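Local coordinates for protein sphingomyelinase C (Streptomyces griseocarneus, PDB 7CNE) that belongs to the endonuclease/exonuclease/phosphatase family and adopts a DNase I-like fold, in which two packed beta sheets lie between outer helices, at residues A65-R70 with T103-W108; Y73-V78 with A133-N138; H145-H150 with R172-F177; Q152-G157 with G161-D166; A205-D210 with Y248-N253. One frame throughout, in Å; residues are numbered along the deposited sequence. Where two conformers were deposited one is given.

Overall arrangement
From the N terminus, contact 1 closes the loop from the end of helix 57-66 to strand 103-106. Contact 2 crosses it, because 73-78 lies inside that loop while 133-138 lies beyond it; the two touch, since strands 73-74 and 103-106 are neighbours in the seven-stranded sheet. Contact 2 ties that sheet to strand 131-139 of the six-stranded one. Contact 3 comes next, joining strand 142-150 to helix 162-180, and contact 4 is nested within its loop, at the beginning of the same helix. Contact 5 follows in series, setting helix 203-211 against strand 247-251; two salt bridges, Arg172 with Asp210 and Asp175 with Arg252, connect it to contact 3.

Contact 1: residues A65-R70 with T103-W108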
# COMPACT_ATOMS: atom_id res chain seq x y z
N ALA A 65 16.75 -2.57 -1.95
CA ALA A 65 18.15 -2.19 -2.13
C ALA A 65 18.29 -1.04 -3.12
O ALA A 65 19.07 -0.10 -2.88
CB ALA A 65 18.98 -3.39 -2.60
N ALA A 66 17.56 -1.08 -4.23
CA ALA A 66 17.66 -0.00 -5.21
C ALA A 66 17.20 1.32 -4.62
O ALA A 66 17.71 2.38 -5.01
CB ALA A 66 16.85 -0.34 -6.46
N ALA A 67 16.27 1.28 -3.67
CA ALA A 67 15.71 2.46 -3.04
C ALA A 67 16.53 2.97 -1.86
O ALA A 67 16.24 4.05 -1.35
CB ALA A 67 14.28 2.15 -2.56
N ALA A 68 17.56 2.22 -1.42
CA ALA A 68 18.17 2.51 -0.12
C ALA A 68 18.91 3.84 -0.11
O ALA A 68 19.01 4.48 0.95
CB ALA A 68 19.13 1.39 0.29
N ASP A 69 19.44 4.28 -1.25
CA ASP A 69 20.13 5.57 -1.30
C ASP A 69 19.17 6.72 -1.00
O ASP A 69 19.49 7.61 -0.20
CB ASP A 69 20.80 5.74 -2.67
CG ASP A 69 19.80 5.72 -3.86
OD1 ASP A 69 18.69 5.13 -3.74
OD2 ASP A 69 20.12 6.31 -4.92
N ARG A 70 17.99 6.71 -1.62
CA ARG A 70 17.00 7.77 -1.41
C ARG A 70 16.13 7.53 -0.18
O ARG A 70 15.67 8.50 0.44
CB ARG A 70 16.11 7.91 -2.66
CG ARG A 70 16.87 8.17 -3.97
CD ARG A 70 16.12 7.60 -5.20
NE ARG A 70 16.41 6.18 -5.41
CZ ARG A 70 16.01 5.45 -6.46
NH1 ARG A 70 15.28 5.99 -7.43
NH2 ARG A 70 16.35 4.17 -6.54
N THR A 103 5.67 -3.03 2.60
CA THR A 103 6.88 -2.49 3.22
C THR A 103 6.84 -0.96 3.16
O THR A 103 6.24 -0.38 2.25
CB THR A 103 8.16 -3.05 2.54
OG1 THR A 103 9.32 -2.51 3.18
CG2 THR A 103 8.18 -2.69 1.07
N VAL A 104 7.47 -0.33 4.14
CA VAL A 104 7.51 1.13 4.25
C VAL A 104 8.97 1.57 4.17
O VAL A 104 9.81 1.06 4.92
CB VAL A 104 6.89 1.65 5.57
CG1 VAL A 104 7.01 3.17 5.65
CG2 VAL A 104 5.44 1.19 5.70
N LEU A 105 9.24 2.52 3.27
CA LEU A 105 10.57 3.08 3.05
C LEU A 105 10.54 4.57 3.37
O LEU A 105 9.55 5.27 3.07
CB LEU A 105 11.03 2.89 1.58
CG LEU A 105 10.55 1.62 0.86
CD1 LEU A 105 10.94 1.61 -0.65
CD2 LEU A 105 11.06 0.37 1.55
N SER A 106 11.62 5.08 3.95
CA SER A 106 11.59 6.43 4.49
C SER A 106 12.94 7.11 4.30
O SER A 106 13.98 6.51 4.56
CB SER A 106 11.22 6.40 5.98
OG SER A 106 11.25 7.70 6.52
N LYS A 107 12.88 8.36 3.84
CA LYS A 107 14.04 9.25 3.85
C LYS A 107 14.47 9.60 5.27
O LYS A 107 15.66 9.86 5.51
CB LYS A 107 13.68 10.50 3.04
CG LYS A 107 14.62 11.67 3.19
CD LYS A 107 14.16 12.84 2.33
CE LYS A 107 15.14 13.99 2.46
NZ LYS A 107 14.69 15.13 1.63
N TRP A 108 13.54 9.57 6.22
CA TRP A 108 13.68 10.02 7.60
C TRP A 108 13.86 8.84 8.55
O TRP A 108 13.26 7.78 8.34
CB TRP A 108 12.44 10.83 8.00
CG TRP A 108 12.24 11.97 7.04
CD1 TRP A 108 11.44 11.98 5.92
CD2 TRP A 108 12.89 13.23 7.08
NE1 TRP A 108 11.56 13.19 5.27
CE2 TRP A 108 12.44 13.98 5.97
CE3 TRP A 108 13.82 13.82 7.95
CZ2 TRP A 108 12.88 15.28 5.71
CZ3 TRP A 108 14.25 15.12 7.69
CH2 TRP A 108 13.78 15.83 6.58
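Ala67 and Leu105 make the apolar half of this contact. The methyl group of Ala67 points at the strand, and its CB lies 3.9 Å from CD1 of Leu105, one branch of the leucine fork. Leu105 swings CG to the side opposite its carbonyl carbon, at a chi1 of -32°, well short of the usual staggered value. The pair is not isolated: Phe43 touches both residues, as does Gln74.

A second touch involves the backbone. Further along the chain, the carbonyl oxygen Arg70 O rests 3.8 Å from CB of Lys107. From there the lysine chain runs on fully extended, away from the other segment, and its CG passes over one face of the Trp108 ring, displaced toward the rim.

Across the segments there is packing alone; the polar groups bond within their own segment or to residues further off. The guanidinium of Arg70 turns back along its own chain, where NH2 gives a 2.7 Å hydrogen bond to Ala66 O; the oxygen lies in the guanidinium plane, whereas the donor stands well above the carbonyl plane. NE forms a salt bridge with Asp69 OD1 at 3.0 Å, and NH1 reaches Ala38 O and Gln44 OE1. On the strand side, Ser106 OG donates to Trp108 O at 2.7 Å, on a carbonyl lone pair, closing across the residues that follow the strand.

Leu105 faces the helix while Val104 and Ser106 face strand 131-139, the two-sided pattern of an inner strand in the alpha/beta/beta/alpha sandwich of DNase I-like proteins.

Contact 2: residues Y73-V78 with A133-N138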
# COMPACT_ATOMS: atom_id res chain seq x y z
N TYR A 73 15.80 4.19 5.42
CA TYR A 73 15.21 3.59 6.61
C TYR A 73 13.98 2.81 6.19
O TYR A 73 13.02 3.38 5.65
CB TYR A 73 14.90 4.68 7.64
CG TYR A 73 16.11 5.56 7.92
CD1 TYR A 73 17.09 5.15 8.81
CD2 TYR A 73 16.27 6.80 7.28
CE1 TYR A 73 18.20 5.94 9.08
CE2 TYR A 73 17.38 7.61 7.54
CZ TYR A 73 18.34 7.16 8.44
OH TYR A 73 19.46 7.92 8.72
N GLN A 74 14.01 1.49 6.40
CA GLN A 74 12.99 0.64 5.80
C GLN A 74 12.52 -0.42 6.79
O GLN A 74 13.26 -0.86 7.67
CB GLN A 74 13.53 -0.03 4.53
CG GLN A 74 14.27 0.90 3.57
CD GLN A 74 14.70 0.19 2.30
OE1 GLN A 74 14.59 -1.03 2.21
NE2 GLN A 74 15.14 0.94 1.29
N THR A 75 11.25 -0.84 6.62
CA THR A 75 10.74 -2.00 7.34
C THR A 75 10.98 -3.26 6.53
O THR A 75 11.15 -3.19 5.31
CB THR A 75 9.25 -1.85 7.61
OG1 THR A 75 8.52 -2.08 6.39
CG2 THR A 75 8.94 -0.47 8.15
N PRO A 76 10.95 -4.43 7.16
CA PRO A 76 10.77 -5.67 6.39
C PRO A 76 9.44 -5.66 5.66
O PRO A 76 8.59 -4.77 5.82
CB PRO A 76 10.82 -6.77 7.46
CG PRO A 76 11.43 -6.13 8.68
CD PRO A 76 11.01 -4.68 8.61
N VAL A 77 9.26 -6.66 4.80
CA VAL A 77 7.94 -6.91 4.24
C VAL A 77 7.06 -7.52 5.32
O VAL A 77 7.45 -8.50 5.96
CB VAL A 77 8.03 -7.82 3.01
CG1 VAL A 77 6.63 -8.10 2.45
CG2 VAL A 77 8.91 -7.18 1.94
N VAL A 78 5.88 -6.94 5.54
CA VAL A 78 4.99 -7.40 6.60
C VAL A 78 4.67 -8.87 6.40
O VAL A 78 4.33 -9.30 5.29
CB VAL A 78 3.70 -6.57 6.61
CG1 VAL A 78 2.60 -7.30 7.40
CG2 VAL A 78 3.95 -5.17 7.18
N ALA A 133 1.95 -2.30 8.70
CA ALA A 133 3.18 -1.86 9.35
C ALA A 133 2.91 -0.52 10.02
O ALA A 133 2.23 0.34 9.46
CB ALA A 133 4.32 -1.71 8.34
N TYR A 134 3.47 -0.35 11.22
CA TYR A 134 3.38 0.91 11.96
C TYR A 134 4.78 1.45 12.14
O TYR A 134 5.63 0.77 12.72
CB TYR A 134 2.73 0.70 13.33
CG TYR A 134 2.79 1.89 14.25
CD1 TYR A 134 2.03 3.03 13.98
CD2 TYR A 134 3.56 1.87 15.41
CE1 TYR A 134 2.05 4.12 14.83
CE2 TYR A 134 3.59 2.97 16.26
CZ TYR A 134 2.84 4.08 15.96
OH TYR A 134 2.84 5.17 16.80
N VAL A 135 5.04 2.66 11.64
CA VAL A 135 6.35 3.27 11.79
C VAL A 135 6.20 4.64 12.43
O VAL A 135 5.25 5.38 12.14
CB VAL A 135 7.13 3.38 10.46
CG1 VAL A 135 7.27 2.02 9.84
CG2 VAL A 135 6.46 4.34 9.49
N VAL A 136 7.14 4.95 13.32
CA VAL A 136 7.29 6.29 13.89
C VAL A 136 8.56 6.86 13.28
O VAL A 136 9.64 6.29 13.44
CB VAL A 136 7.39 6.26 15.42
CG1 VAL A 136 7.59 7.68 15.96
CG2 VAL A 136 6.16 5.62 16.03
N LEU A 137 8.42 7.98 12.57
CA LEU A 137 9.55 8.65 11.96
C LEU A 137 9.94 9.89 12.75
O LEU A 137 9.08 10.57 13.32
CB LEU A 137 9.23 9.05 10.52
CG LEU A 137 8.57 7.95 9.68
CD1 LEU A 137 8.12 8.52 8.35
CD2 LEU A 137 9.52 6.76 9.47
N ASN A 138 11.24 10.19 12.75
CA ASN A 138 11.76 11.43 13.31
C ASN A 138 12.03 12.40 12.17
O ASN A 138 12.91 12.16 11.33
CB ASN A 138 13.03 11.17 14.12
CG ASN A 138 13.36 12.33 15.02
OD1 ASN A 138 14.00 13.31 14.61
ND2 ASN A 138 12.87 12.26 16.25
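Thr75 and Val135 meet methyl to methyl, with CG2 of the threonine only 3.4 Å from CG1 of the valine. This is tighter than ordinary van der Waals contact, and the two side chains cross at about a right angle. The rotation of Thr75 explains the approach. A chi1 of 75° tucks OG1 between the backbone N and the carbonyl carbon and swings CG2 out toward the opposing strand. Hydrogen bonds hold it there: OG1 donates to Pro76 O at 2.8 Å, tilted 21° from the carbonyl plane, and also pairs with the backbone N of Val104. The polar branch is thus spent on Pro76 and on the neighbouring strand, while the methyl branch faces the other sheet.

Val135 answers with CG1, the branch opposite its carbonyl carbon. Three residues beyond Thr75, Val78 makes the second touch: its CG2 lies 3.7 Å from CB of Ala133. The small alanine lets the valine approach the strand backbone as well, and the same CG2 comes within 3.8 Å of Ala133 N.

All four residues are buried between the two sheets. Val104 of strand 103-106 packs on both Ala133 and Val135 and extends this apolar layer, and Val146 of strand 142-150 adjoins Val135. Tyr134 points to the other face of its strand, where its ring meets that of Phe177, on helix 162-180, edge to face.

Contact 3: residues H145-H150 with R172-F177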
# COMPACT_ATOMS: atom_id res chain seq x y z
N HIS A 145 3.74 9.55 12.41
CA HIS A 145 3.33 8.15 12.49
C HIS A 145 2.69 7.75 11.17
O HIS A 145 1.84 8.47 10.63
CB HIS A 145 2.34 7.93 13.65
CG HIS A 145 2.83 8.45 14.96
ND1 HIS A 145 3.20 7.62 16.00
CD2 HIS A 145 3.06 9.72 15.39
CE1 HIS A 145 3.61 8.35 17.02
NE2 HIS A 145 3.54 9.62 16.67
N VAL A 146 3.10 6.60 10.64
CA VAL A 146 2.58 6.09 9.38
C VAL A 146 2.14 4.65 9.59
O VAL A 146 2.91 3.85 10.13
CB VAL A 146 3.61 6.18 8.24
CG1 VAL A 146 3.02 5.62 6.95
CG2 VAL A 146 4.05 7.61 8.03
N VAL A 147 0.92 4.33 9.16
CA VAL A 147 0.48 2.95 9.01
C VAL A 147 0.42 2.66 7.51
O VAL A 147 -0.26 3.38 6.77
CB VAL A 147 -0.89 2.69 9.66
CG1 VAL A 147 -1.36 1.24 9.40
CG2 VAL A 147 -0.84 3.00 11.16
N GLY A 148 1.12 1.63 7.07
CA GLY A 148 1.09 1.20 5.68
C GLY A 148 0.38 -0.14 5.61
O GLY A 148 0.63 -1.01 6.44
N THR A 149 -0.49 -0.31 4.63
CA THR A 149 -1.27 -1.54 4.60
C THR A 149 -1.78 -1.83 3.20
O THR A 149 -1.61 -1.05 2.26
CB THR A 149 -2.44 -1.48 5.60
OG1 THR A 149 -2.96 -2.80 5.81
CG2 THR A 149 -3.56 -0.58 5.08
N HIS A 150 -2.37 -3.01 3.09
CA HIS A 150 -3.09 -3.48 1.91
C HIS A 150 -4.31 -4.20 2.47
O HIS A 150 -4.18 -5.29 3.03
CB HIS A 150 -2.21 -4.42 1.08
CG HIS A 150 -2.83 -4.87 -0.20
ND1 HIS A 150 -2.27 -5.86 -0.99
CD2 HIS A 150 -3.95 -4.47 -0.84
CE1 HIS A 150 -3.03 -6.06 -2.05
NE2 HIS A 150 -4.05 -5.22 -1.99
N ARG A 172 -11.10 -0.77 11.55
CA ARG A 172 -11.31 -0.55 12.99
C ARG A 172 -10.19 -1.16 13.83
O ARG A 172 -9.86 -0.63 14.90
CB ARG A 172 -12.68 -1.09 13.42
CG ARG A 172 -13.83 -0.24 12.88
CD ARG A 172 -15.18 -0.58 13.52
NE ARG A 172 -16.28 -0.12 12.68
CZ ARG A 172 -17.55 -0.44 12.85
NH1 ARG A 172 -17.92 -1.25 13.84
NH2 ARG A 172 -18.46 0.04 12.01
N GLN A 173 -9.59 -2.26 13.37
CA GLN A 173 -8.44 -2.81 14.08
C GLN A 173 -7.27 -1.82 14.07
O GLN A 173 -6.57 -1.67 15.07
CB GLN A 173 -8.01 -4.15 13.47
CG GLN A 173 -6.87 -4.82 14.27
CD GLN A 173 -6.30 -6.08 13.61
OE1 GLN A 173 -6.87 -6.62 12.67
NE2 GLN A 173 -5.17 -6.55 14.13
N ILE A 174 -7.05 -1.17 12.93
CA ILE A 174 -6.01 -0.14 12.83
C ILE A 174 -6.34 1.02 13.76
O ILE A 174 -5.48 1.50 14.51
CB ILE A 174 -5.87 0.33 11.37
CG1 ILE A 174 -5.22 -0.77 10.51
CG2 ILE A 174 -5.08 1.66 11.27
CD1 ILE A 174 -5.41 -0.56 9.03
N ASP A 175 -7.59 1.48 13.72
CA ASP A 175 -8.04 2.54 14.62
C ASP A 175 -7.80 2.17 16.08
O ASP A 175 -7.31 2.99 16.87
CB ASP A 175 -9.52 2.84 14.36
CG ASP A 175 -10.12 3.80 15.38
OD1 ASP A 175 -9.60 4.93 15.55
OD2 ASP A 175 -11.11 3.40 16.03
N ALA A 176 -8.15 0.94 16.46
CA ALA A 176 -7.98 0.55 17.86
C ALA A 176 -6.51 0.47 18.23
O ALA A 176 -6.11 0.89 19.32
CB ALA A 176 -8.69 -0.79 18.11
N PHE A 177 -5.68 -0.03 17.31
CA PHE A 177 -4.23 -0.05 17.53
C PHE A 177 -3.69 1.36 17.75
O PHE A 177 -2.91 1.60 18.68
CB PHE A 177 -3.55 -0.73 16.33
CG PHE A 177 -2.04 -0.67 16.37
CD1 PHE A 177 -1.31 -1.70 16.93
CD2 PHE A 177 -1.35 0.42 15.83
CE1 PHE A 177 0.08 -1.65 16.98
CE2 PHE A 177 0.04 0.48 15.87
CZ PHE A 177 0.76 -0.56 16.45
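In Ile174 a chi1 of -71° sets CG1 opposite the carbonyl carbon and leaves CG2 opposite the backbone N; with CD1 carried outward on an extended chain (chi2 163°), the residue presents two methyl ends to Val147 and Thr149. Val147 directs CG1 at the helix by a chi1 of 177°. CG1 of Val147 and CG2 of Ile174 come to 4.2 Å, and the two branched side chains cross obliquely. The other arm of the isoleucine extends further along the strand, where its CD1 lies 4.4 Å from the methyl CG2 of Thr149.

Thr149 turns its methyl group to the helix while its hydroxyl OG1 bonds with Gly131 O, on the adjoining strand. Ile174 also packs on Phe132 and Leu191, whose strands 131-139 and 188-192 flank strand 142-150. Strand 142-150, helix 162-180 and strand 188-192 form a beta-alpha-beta crossover, and Ile174 is a helix side chain facing into it.

Between these segments the chemistry is wholly apolar, with methyl groups at relaxed distances. The polar bonds of Arg172 and Asp175 lead away from the strand, to the parts joined in contact 5; the contact itself rests on burial and shape.

Contact 4: residues Q152-G157 with G161-D166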
# COMPACT_ATOMS: atom_id res chain seq x y z
N GLN A 152 -8.34 -5.86 2.79
CA GLN A 152 -8.99 -7.04 2.21
C GLN A 152 -9.44 -6.81 0.77
O GLN A 152 -10.14 -5.84 0.47
CB GLN A 152 -10.19 -7.42 3.08
CG GLN A 152 -11.12 -8.47 2.47
CD GLN A 152 -10.50 -9.84 2.48
OE1 GLN A 152 -9.99 -10.28 3.50
NE2 GLN A 152 -10.51 -10.53 1.33
N SER A 153 -9.07 -7.73 -0.12
CA SER A 153 -9.50 -7.63 -1.51
C SER A 153 -10.90 -8.21 -1.68
O SER A 153 -11.40 -8.97 -0.85
CB SER A 153 -8.52 -8.36 -2.43
OG SER A 153 -8.52 -9.75 -2.17
N THR A 154 -11.55 -7.83 -2.78
CA THR A 154 -12.89 -8.34 -3.09
C THR A 154 -12.72 -9.68 -3.82
O THR A 154 -12.77 -9.77 -5.05
CB THR A 154 -13.68 -7.31 -3.89
OG1 THR A 154 -13.81 -6.13 -3.09
CG2 THR A 154 -15.08 -7.82 -4.23
N ASP A 155 -12.53 -10.73 -3.03
CA ASP A 155 -11.98 -12.00 -3.48
C ASP A 155 -13.07 -13.04 -3.74
O ASP A 155 -14.13 -13.04 -3.11
CB ASP A 155 -11.00 -12.57 -2.46
CG ASP A 155 -10.36 -13.85 -2.93
OD1 ASP A 155 -9.53 -13.77 -3.87
OD2 ASP A 155 -10.69 -14.94 -2.41
N SER A 156 -12.76 -13.94 -4.67
CA SER A 156 -13.66 -15.02 -5.07
C SER A 156 -14.08 -15.89 -3.90
O SER A 156 -15.21 -16.39 -3.87
CB SER A 156 -12.97 -15.87 -6.14
OG SER A 156 -13.92 -16.43 -7.03
N GLY A 157 -13.18 -16.10 -2.94
CA GLY A 157 -13.42 -16.94 -1.79
C GLY A 157 -14.22 -16.29 -0.68
O GLY A 157 -14.57 -16.95 0.30
N GLY A 161 -20.70 -9.71 0.29
CA GLY A 161 -20.59 -8.75 1.37
C GLY A 161 -19.49 -9.02 2.37
O GLY A 161 -19.16 -8.13 3.17
N GLU A 162 -18.89 -10.22 2.36
CA GLU A 162 -17.92 -10.56 3.39
C GLU A 162 -16.64 -9.73 3.27
O GLU A 162 -16.05 -9.34 4.28
CB GLU A 162 -17.59 -12.05 3.35
CG GLU A 162 -16.90 -12.53 4.63
CD GLU A 162 -16.59 -14.01 4.61
OE1 GLU A 162 -16.68 -14.62 3.52
OE2 GLU A 162 -16.24 -14.56 5.68
N ALA A 163 -16.18 -9.47 2.04
CA ALA A 163 -14.97 -8.68 1.84
C ALA A 163 -15.11 -7.29 2.44
O ALA A 163 -14.22 -6.82 3.16
CB ALA A 163 -14.62 -8.60 0.35
N ALA A 164 -16.21 -6.60 2.14
CA ALA A 164 -16.44 -5.28 2.71
C ALA A 164 -16.57 -5.34 4.23
O ALA A 164 -16.06 -4.46 4.94
CB ALA A 164 -17.69 -4.65 2.10
N ALA A 165 -17.25 -6.37 4.75
CA ALA A 165 -17.36 -6.51 6.19
C ALA A 165 -16.00 -6.66 6.85
O ALA A 165 -15.74 -6.08 7.91
CB ALA A 165 -18.25 -7.71 6.54
N ASP A 166 -15.11 -7.44 6.23
CA ASP A 166 -13.79 -7.63 6.83
C ASP A 166 -12.91 -6.40 6.64
O ASP A 166 -12.12 -6.08 7.54
CB ASP A 166 -13.13 -8.89 6.27
CG ASP A 166 -13.70 -10.14 6.90
OD1 ASP A 166 -14.37 -10.02 7.94
OD2 ASP A 166 -13.48 -11.24 6.36
O HOH W 1 -15.29 -17.02 3.35
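The first turn of helix 162-180 folds back on the loop that feeds into it, and Ala163 is the residue on which Gln152, Ser153 and Thr154 converge. Its CB sits 3.5 Å from Ser153 O and 3.9 Å from CA of Thr154, so the loop backbone lies against that methyl group. Gln152 comes alongside: its CG is 3.6 Å from Ala163 O and 4.3 Å from CB of Asp166, one helical turn further on.

The glutamine sets off with CG opposite its backbone N (chi1 169°) and then bends at chi2, 73°, which brings its amide back over its own chain. There NE2 donates to Ser153 O at 2.8 Å, nearly straight at 163° and on a carbonyl lone pair. OE1 is taken by the backbone N of Cys122, whose disulfide partner Cys158 also touches the Gln152 side chain; the loop is thereby tied to the disulfide-linked part of the chain.

Gly161 occupies the N-cap position of the helix. Thr154 centres an inverse gamma turn and Asp155 forms an Asx turn, its OD2 accepting from Gly157 N at 2.8 Å from above the carboxylate plane and also from Ala124 N. A water spans the mouth of the loop, donating to both Gly157 O and Glu162 OE1, which also accepts a hydrogen bond from Ala159 N. Thr154 OG1 and Gln152 O both bond with NH1 of Arg167, further along the helix.

Contact 5: residues A205-D210 with Y248-N253; sequences ASMLAD and YVLHRN
Met207 is a bump on the helix, received by the face of Tyr248 and the end of Leu250. The chain leaves the backbone extended through chi1 and chi2, then turns at chi3 (80°), which sets the terminal methyl over the tyrosine face. CE stands 3.9 Å from the centroid of the Tyr248 ring and only 8° off its normal, a CH-pi contact almost exactly over the centre. SD lies over the same face at 4.5 Å from the centroid, making this a Met-aromatic pair as well.

Leu250 completes the seat. Its CD1 is 3.8 Å from CE of Met207 and equally far from CD2 of Leu208; it nests in the groove between these two methyl ends, and the Leu250 side chain crosses each of the other two at about a right angle. Tyr248 is held at its far end, where OH bonds with Val197 O, and Phe171 of helix 162-180 packs against Met207 too.

The short helix and strand segments run 11.0 Å apart with their axes at 45°. Helix 203-211 thus joins helix 162-180 over the six-stranded sheet, at its edge strand 247-251, as part of an outer helical layer of the DNase I-like alpha/beta/beta/alpha sandwich.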
# COMPACT_ATOMS: atom_id res chain seq x y z
N ALA A 205 -17.22 6.50 2.38
CA ALA A 205 -17.59 7.18 3.61
C ALA A 205 -17.49 6.26 4.83
O ALA A 205 -17.13 6.71 5.92
CB ALA A 205 -18.99 7.78 3.50
N SER A 206 -17.82 4.98 4.68
CA SER A 206 -17.69 4.11 5.85
C SER A 206 -16.22 3.82 6.16
O SER A 206 -15.86 3.65 7.33
CB SER A 206 -18.49 2.82 5.67
OG SER A 206 -18.05 2.08 4.54
N MET A 207 -15.36 3.78 5.14
CA MET A 207 -13.92 3.66 5.40
C MET A 207 -13.42 4.81 6.27
O MET A 207 -12.73 4.59 7.27
CB MET A 207 -13.16 3.61 4.07
CG MET A 207 -11.65 3.64 4.22
SD MET A 207 -10.86 3.85 2.63
CE MET A 207 -11.04 5.63 2.41
N LEU A 208 -13.78 6.05 5.91
CA LEU A 208 -13.39 7.22 6.71
C LEU A 208 -13.84 7.06 8.16
O LEU A 208 -13.08 7.35 9.09
CB LEU A 208 -13.99 8.49 6.11
CG LEU A 208 -13.55 8.94 4.72
CD1 LEU A 208 -14.28 10.21 4.37
CD2 LEU A 208 -12.02 9.14 4.66
N ALA A 209 -15.08 6.63 8.37
CA ALA A 209 -15.60 6.50 9.73
C ALA A 209 -14.92 5.35 10.47
O ALA A 209 -14.61 5.47 11.65
CB ALA A 209 -17.12 6.30 9.69
N ASP A 210 -14.69 4.22 9.78
CA ASP A 210 -14.08 3.06 10.42
C ASP A 210 -12.63 3.33 10.82
O ASP A 210 -12.20 2.94 11.91
CB ASP A 210 -14.16 1.85 9.50
CG ASP A 210 -15.57 1.26 9.42
OD1 ASP A 210 -16.35 1.44 10.38
OD2 ASP A 210 -15.89 0.64 8.38
N TYR A 248 -4.89 5.41 -1.16
CA TYR A 248 -5.09 6.61 -0.35
C TYR A 248 -3.91 6.86 0.58
O TYR A 248 -3.20 5.93 0.98
CB TYR A 248 -6.33 6.48 0.55
CG TYR A 248 -7.64 6.19 -0.17
CD1 TYR A 248 -8.04 4.87 -0.41
CD2 TYR A 248 -8.49 7.22 -0.55
CE1 TYR A 248 -9.25 4.60 -1.04
CE2 TYR A 248 -9.71 6.96 -1.18
CZ TYR A 248 -10.08 5.64 -1.42
OH TYR A 248 -11.27 5.35 -2.06
N VAL A 249 -3.73 8.13 0.95
CA VAL A 249 -2.92 8.53 2.11
C VAL A 249 -3.74 9.55 2.87
O VAL A 249 -3.93 10.67 2.40
CB VAL A 249 -1.56 9.12 1.71
CG1 VAL A 249 -0.71 9.43 2.98
CG2 VAL A 249 -0.81 8.20 0.74
N LEU A 250 -4.24 9.17 4.05
CA LEU A 250 -5.21 9.99 4.77
C LEU A 250 -4.77 10.18 6.22
O LEU A 250 -4.35 9.23 6.88
CB LEU A 250 -6.61 9.35 4.74
CG LEU A 250 -7.24 9.20 3.35
CD1 LEU A 250 -8.54 8.36 3.38
CD2 LEU A 250 -7.50 10.57 2.73
N HIS A 251 -4.89 11.42 6.70
CA HIS A 251 -4.58 11.75 8.08
C HIS A 251 -5.69 11.28 9.02
O HIS A 251 -6.83 11.01 8.61
CB HIS A 251 -4.38 13.26 8.22
CG HIS A 251 -3.10 13.73 7.61
ND1 HIS A 251 -1.91 13.77 8.31
CD2 HIS A 251 -2.81 14.16 6.36
CE1 HIS A 251 -0.95 14.21 7.53
NE2 HIS A 251 -1.47 14.46 6.34
N ARG A 252 -5.33 11.20 10.30
CA ARG A 252 -6.24 10.76 11.36
C ARG A 252 -6.95 11.95 11.98
O ARG A 252 -6.34 12.99 12.25
CB ARG A 252 -5.44 10.02 12.43
CG ARG A 252 -6.26 9.44 13.56
CD ARG A 252 -5.45 8.35 14.27
NE ARG A 252 -6.11 7.83 15.45
CZ ARG A 252 -6.97 6.81 15.46
NH1 ARG A 252 -7.29 6.19 14.33
NH2 ARG A 252 -7.50 6.42 16.61
N ASN A 253 -8.26 11.80 12.21
CA ASN A 253 -9.01 12.87 12.86
C ASN A 253 -8.41 13.22 14.22
O ASN A 253 -7.95 12.34 14.95
CB ASN A 253 -10.48 12.48 13.02
CG ASN A 253 -11.24 12.53 11.71
OD1 ASN A 253 -11.01 13.41 10.88
ND2 ASN A 253 -12.16 11.58 11.53